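Local structure of superoxide dismutase (Clostridium difficile, 3TJT) at residues Arg76-Phe88 with Gln152-Leu166. The protein probably protects the cell from oxidative damage by converting superoxide radicals into hydrogen peroxide and oxygen at a mononuclear iron centre. Sequence-based numbering, arbitrary orientation.
Sequences RNNAGGAYNHKFF and QDSPVSKNLTPIIGL. With FE (Fe (III) ion), chain B.
Q152 lies along helix 72-90, where G81 lets its side chain settle against the backbone and G80 lets Q152 O approach G80 CA; Q152 CB is 3.5 Å from both N77 O and G81 N. CG, beside the backbone N (chi1 -59°), passes over G81 CA, and a bend at chi2 carries CD toward H85. OE1 accepts from N84 ND2 at 3.2 Å in its own carbonyl plane and from W133 NE1; NE2 reaches the edge of the H85 ring, 3.5 Å from CE1, and donates to Y38 OH and to the water on the iron. H85 binds that iron through NE2 at 2.2 Å, while its ND1 donates to G81 O (2.7 Å), fixing the ring's rotation; H30, D167 and H171 complete the protein ligands. R76 grips D153 side-on, NE to OD1 at 2.8 Å and NH2 to OD2, an ion pair suited to the more open end of the contact. F87, flat and apolar, rests its CZ 3.7 Å from P162 CB and turns its edge to G165 N. An amide that both donates and accepts thus ties helix to loop and holds the iron-bound water, a hydrogen bond that probably helps tune the metal's redox potential, as in related dismutases.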
loop_
_atom_site.group_PDB
_atom_site.type_symbol
_atom_site.label_atom_id
_atom_site.label_comp_id
_atom_site.label_asym_id
_atom_site.label_seq_id
_atom_site.Cartn_x
_atom_site.Cartn_y
_atom_site.Cartn_z
ATOM N N ARG A 76 0.323 -13.053 -10.626
ATOM C CA ARG A 76 -0.734 -12.108 -10.289
ATOM C C ARG A 76 -0.126 -10.746 -9.943
ATOM O O ARG A 76 -0.527 -9.706 -10.465
ATOM C CB ARG A 76 -1.534 -12.638 -9.095
ATOM C CG ARG A 76 -2.535 -11.672 -8.497
ATOM C CD ARG A 76 -3.213 -12.364 -7.299
ATOM N NE ARG A 76 -4.201 -11.531 -6.624
ATOM C CZ ARG A 76 -4.967 -11.968 -5.626
ATOM N NH1 ARG A 76 -4.852 -13.225 -5.206
ATOM N NH2 ARG A 76 -5.850 -11.161 -5.052
ATOM N N ASN A 77 0.868 -10.753 -9.070
ATOM C CA ASN A 77 1.444 -9.488 -8.619
ATOM C C ASN A 77 2.273 -8.776 -9.683
ATOM O O ASN A 77 2.168 -7.560 -9.842
ATOM C CB ASN A 77 2.291 -9.707 -7.366
ATOM C CG ASN A 77 1.455 -10.102 -6.166
ATOM O OD1 ASN A 77 0.255 -9.821 -6.113
ATOM N ND2 ASN A 77 2.093 -10.749 -5.184
ATOM N N ASN A 78 3.087 -9.528 -10.415
ATOM C CA ASN A 78 4.060 -8.905 -11.306
ATOM C C ASN A 78 3.543 -8.690 -12.728
ATOM O O ASN A 78 3.824 -7.662 -13.335
ATOM C CB ASN A 78 5.382 -9.668 -11.261
ATOM C CG ASN A 78 6.038 -9.581 -9.890
ATOM O OD1 ASN A 78 6.088 -10.559 -9.129
ATOM N ND2 ASN A 78 6.497 -8.394 -9.550
ATOM N N ALA A 79 2.774 -9.640 -13.258
ATOM C CA ALA A 79 2.054 -9.369 -14.507
ATOM C C ALA A 79 1.047 -8.258 -14.249
ATOM O O ALA A 79 0.813 -7.416 -15.105
ATOM C CB ALA A 79 1.348 -10.626 -15.045
ATOM N N GLY A 80 0.448 -8.260 -13.061
ATOM C CA GLY A 80 -0.441 -7.178 -12.680
ATOM C C GLY A 80 0.285 -5.843 -12.737
ATOM O O GLY A 80 -0.195 -4.882 -13.354
ATOM N N GLY A 81 1.443 -5.784 -12.087
ATOM C CA GLY A 81 2.223 -4.555 -12.037
ATOM C C GLY A 81 2.628 -4.103 -13.428
ATOM O O GLY A 81 2.521 -2.923 -13.767
ATOM N N ALA A 82 3.080 -5.048 -14.243
ATOM C CA ALA A 82 3.525 -4.732 -15.598
ATOM C C ALA A 82 2.375 -4.222 -16.455
ATOM O O ALA A 82 2.503 -3.211 -17.146
ATOM C CB ALA A 82 4.182 -5.946 -16.241
ATOM N N TYR A 83 1.250 -4.927 -16.414
ATOM C CA TYR A 83 0.095 -4.525 -17.203
ATOM C C TYR A 83 -0.424 -3.162 -16.754
ATOM O O TYR A 83 -0.670 -2.276 -17.580
ATOM C CB TYR A 83 -1.028 -5.562 -17.099
ATOM C CG TYR A 83 -2.204 -5.203 -17.977
ATOM C CD1 TYR A 83 -2.227 -5.576 -19.312
ATOM C CD2 TYR A 83 -3.271 -4.468 -17.479
ATOM C CE1 TYR A 83 -3.288 -5.239 -20.127
ATOM C CE2 TYR A 83 -4.334 -4.117 -18.293
ATOM C CZ TYR A 83 -4.336 -4.514 -19.613
ATOM O OH TYR A 83 -5.390 -4.173 -20.428
ATOM N N ASN A 84 -0.603 -2.999 -15.444
ATOM C CA ASN A 84 -1.208 -1.790 -14.913
ATOM C C ASN A 84 -0.370 -0.543 -15.218
ATOM O O ASN A 84 -0.910 0.517 -15.525
ATOM C CB ASN A 84 -1.449 -1.906 -13.398
ATOM C CG ASN A 84 -2.536 -2.913 -13.041
ATOM O OD1 ASN A 84 -3.336 -3.323 -13.888
ATOM N ND2 ASN A 84 -2.574 -3.311 -11.765
ATOM N N HIS A 85 0.947 -0.663 -15.113
ATOM C CA HIS A 85 1.797 0.501 -15.335
ATOM C C HIS A 85 1.889 0.860 -16.809
ATOM O O HIS A 85 1.854 2.039 -17.159
ATOM C CB HIS A 85 3.174 0.307 -14.697
ATOM C CG HIS A 85 3.131 0.446 -13.211
ATOM N ND1 HIS A 85 2.771 -0.596 -12.381
ATOM C CD2 HIS A 85 3.306 1.525 -12.411
ATOM C CE1 HIS A 85 2.770 -0.174 -11.127
ATOM N NE2 HIS A 85 3.086 1.109 -11.120
ATOM N N LYS A 86 1.994 -0.142 -17.674
ATOM C CA LYS A 86 1.969 0.145 -19.105
ATOM C C LYS A 86 0.687 0.909 -19.428
ATOM O O LYS A 86 0.717 1.942 -20.112
ATOM C CB LYS A 86 2.055 -1.134 -19.947
ATOM C CG LYS A 86 2.134 -0.830 -21.451
ATOM C CD LYS A 86 1.827 -2.048 -22.318
ATOM C CE LYS A 86 2.765 -3.190 -22.039
ATOM N NZ LYS A 86 2.508 -4.358 -22.938
ATOM N N PHE A 87 -0.433 0.410 -18.915
ATOM C CA PHE A 87 -1.737 1.035 -19.121
ATOM C C PHE A 87 -1.769 2.463 -18.573
ATOM O O PHE A 87 -2.243 3.390 -19.234
ATOM C CB PHE A 87 -2.839 0.190 -18.448
ATOM C CG PHE A 87 -4.214 0.757 -18.605
ATOM C CD1 PHE A 87 -5.038 0.332 -19.639
ATOM C CD2 PHE A 87 -4.686 1.721 -17.737
ATOM C CE1 PHE A 87 -6.302 0.854 -19.789
ATOM C CE2 PHE A 87 -5.956 2.259 -17.893
ATOM C CZ PHE A 87 -6.762 1.826 -18.919
ATOM N N PHE A 88 -1.264 2.628 -17.355
ATOM C CA PHE A 88 -1.285 3.922 -16.676
ATOM C C PHE A 88 -0.484 4.997 -17.430
ATOM O O PHE A 88 -0.964 6.118 -17.623
ATOM C CB PHE A 88 -0.750 3.749 -15.249
ATOM C CG PHE A 88 -0.815 4.992 -14.411
ATOM C CD1 PHE A 88 -2.020 5.643 -14.193
ATOM C CD2 PHE A 88 0.336 5.493 -13.810
ATOM C CE1 PHE A 88 -2.089 6.791 -13.401
ATOM C CE2 PHE A 88 0.280 6.644 -13.018
ATOM C CZ PHE A 88 -0.930 7.285 -12.807
ATOM N N GLN A 152 -1.720 -4.919 -7.033
ATOM C CA GLN A 152 -1.671 -4.868 -8.507
ATOM C C GLN A 152 -2.724 -5.753 -9.159
ATOM O O GLN A 152 -2.568 -6.173 -10.308
ATOM C CB GLN A 152 -0.291 -5.222 -9.064
ATOM C CG GLN A 152 0.853 -4.310 -8.571
ATOM C CD GLN A 152 0.718 -2.855 -9.005
ATOM O OE1 GLN A 152 -0.077 -2.525 -9.911
ATOM N NE2 GLN A 152 1.481 -1.981 -8.377
ATOM N N ASP A 153 -3.792 -6.041 -8.433
ATOM C CA ASP A 153 -4.905 -6.764 -9.043
ATOM C C ASP A 153 -5.527 -5.930 -10.166
ATOM O O ASP A 153 -5.459 -4.702 -10.155
ATOM C CB ASP A 153 -5.929 -7.172 -7.987
ATOM C CG ASP A 153 -5.359 -8.195 -6.995
ATOM O OD1 ASP A 153 -4.282 -8.758 -7.271
ATOM O OD2 ASP A 153 -5.993 -8.448 -5.953
ATOM N N SER A 154 -6.117 -6.598 -11.156
ATOM C CA SER A 154 -6.604 -5.898 -12.341
ATOM C C SER A 154 -8.033 -6.282 -12.664
ATOM O O SER A 154 -8.402 -7.439 -12.493
ATOM C CB SER A 154 -5.735 -6.273 -13.542
ATOM O OG SER A 154 -6.344 -5.863 -14.759
ATOM N N PRO A 155 -8.833 -5.319 -13.159
ATOM C CA PRO A 155 -10.204 -5.610 -13.606
ATOM C C PRO A 155 -10.232 -6.671 -14.710
ATOM O O PRO A 155 -11.244 -7.353 -14.868
ATOM C CB PRO A 155 -10.687 -4.281 -14.190
ATOM C CG PRO A 155 -9.781 -3.240 -13.635
ATOM C CD PRO A 155 -8.478 -3.895 -13.307
ATOM N N VAL A 156 -9.145 -6.779 -15.462
ATOM C CA VAL A 156 -9.036 -7.748 -16.555
ATOM C C VAL A 156 -9.304 -9.165 -16.045
ATOM O O VAL A 156 -9.885 -10.001 -16.754
ATOM C CB VAL A 156 -7.647 -7.663 -17.221
ATOM C CG1 VAL A 156 -7.387 -8.862 -18.122
ATOM C CG2 VAL A 156 -7.520 -6.340 -17.988
ATOM N N SER A 157 -8.903 -9.416 -14.802
ATOM C CA SER A 157 -9.078 -10.727 -14.183
ATOM C C SER A 157 -10.537 -11.018 -13.843
ATOM O O SER A 157 -10.894 -12.154 -13.526
ATOM C CB SER A 157 -8.207 -10.840 -12.929
ATOM O OG SER A 157 -6.830 -10.718 -13.267
ATOM N N LYS A 158 -11.375 -9.991 -13.900
ATOM C CA LYS A 158 -12.800 -10.143 -13.639
ATOM C C LYS A 158 -13.620 -9.882 -14.901
ATOM O O LYS A 158 -14.803 -9.564 -14.822
ATOM C CB LYS A 158 -13.237 -9.213 -12.504
ATOM C CG LYS A 158 -12.667 -9.625 -11.152
ATOM C CD LYS A 158 -13.070 -8.674 -10.039
ATOM C CE LYS A 158 -12.863 -9.332 -8.675
ATOM N NZ LYS A 158 -13.205 -8.416 -7.554
ATOM N N ASN A 159 -12.976 -10.028 -16.055
ATOM C CA ASN A 159 -13.619 -9.830 -17.355
ATOM C C ASN A 159 -14.182 -8.431 -17.546
ATOM O O ASN A 159 -15.156 -8.235 -18.274
ATOM C CB ASN A 159 -14.714 -10.874 -17.586
ATOM C CG ASN A 159 -14.174 -12.288 -17.552
ATOM O OD1 ASN A 159 -14.769 -13.179 -16.946
ATOM N ND2 ASN A 159 -13.024 -12.496 -18.186
ATOM N N LEU A 160 -13.567 -7.460 -16.879
ATOM C CA LEU A 160 -13.922 -6.059 -17.068
ATOM C C LEU A 160 -12.776 -5.365 -17.798
ATOM O O LEU A 160 -11.609 -5.657 -17.556
ATOM C CB LEU A 160 -14.199 -5.387 -15.723
ATOM C CG LEU A 160 -15.422 -5.915 -14.964
ATOM C CD1 LEU A 160 -15.433 -5.449 -13.514
ATOM C CD2 LEU A 160 -16.713 -5.519 -15.678
ATOM N N THR A 161 -13.108 -4.454 -18.704
ATOM C CA THR A 161 -12.088 -3.833 -19.544
ATOM C C THR A 161 -11.789 -2.429 -19.038
ATOM O O THR A 161 -12.685 -1.594 -18.978
ATOM C CB THR A 161 -12.568 -3.750 -21.003
ATOM O OG1 THR A 161 -12.781 -5.077 -21.502
ATOM C CG2 THR A 161 -11.534 -3.048 -21.872
ATOM N N PRO A 162 -10.523 -2.168 -18.668
ATOM C CA PRO A 162 -10.160 -0.847 -18.141
ATOM C C PRO A 162 -10.219 0.212 -19.236
ATOM O O PRO A 162 -9.696 -0.004 -20.328
ATOM C CB PRO A 162 -8.705 -1.023 -17.682
ATOM C CG PRO A 162 -8.436 -2.479 -17.701
ATOM C CD PRO A 162 -9.385 -3.098 -18.681
ATOM N N ILE A 163 -10.842 1.342 -18.924
ATOM C CA ILE A 163 -10.977 2.458 -19.853
ATOM C C ILE A 163 -10.029 3.589 -19.433
ATOM O O ILE A 163 -9.206 4.042 -20.223
ATOM C CB ILE A 163 -12.426 2.955 -19.903
ATOM C CG1 ILE A 163 -13.364 1.793 -20.272
ATOM C CG2 ILE A 163 -12.575 4.115 -20.907
ATOM C CD1 ILE A 163 -12.978 1.079 -21.562
ATOM N N ILE A 164 -10.159 4.050 -18.190
ATOM C CA ILE A 164 -9.069 4.801 -17.553
ATOM C C ILE A 164 -8.781 4.183 -16.178
ATOM O O ILE A 164 -9.593 3.428 -15.643
ATOM C CB ILE A 164 -9.364 6.321 -17.403
ATOM C CG1 ILE A 164 -10.369 6.594 -16.280
ATOM C CG2 ILE A 164 -9.801 6.939 -18.751
ATOM C CD1 ILE A 164 -10.574 8.083 -15.970
ATOM N N GLY A 165 -7.625 4.491 -15.611
ATOM C CA GLY A 165 -7.290 3.965 -14.297
ATOM C C GLY A 165 -6.256 4.849 -13.636
ATOM O O GLY A 165 -5.419 5.421 -14.330
ATOM N N LEU A 166 -6.322 4.952 -12.308
ATOM C CA LEU A 166 -5.428 5.817 -11.531
ATOM C C LEU A 166 -4.725 5.016 -10.442
ATOM O O LEU A 166 -5.367 4.358 -9.613
ATOM C CB LEU A 166 -6.221 6.964 -10.895
ATOM C CG LEU A 166 -5.457 7.905 -9.944
ATOM C CD1 LEU A 166 -4.257 8.549 -10.641
ATOM C CD2 LEU A 166 -6.410 8.957 -9.371
HETATM FE FE FE B . 2.656 2.470 -9.404
HETATM O O HOH W 1 -3.005 -8.763 -11.246
HETATM O O HOH W 2 -1.648 -7.748 -6.805
HETATM O O HOH W 3 -5.538 -3.297 -15.288
HETATM O O HOH W 4 1.380 0.927 -8.419
#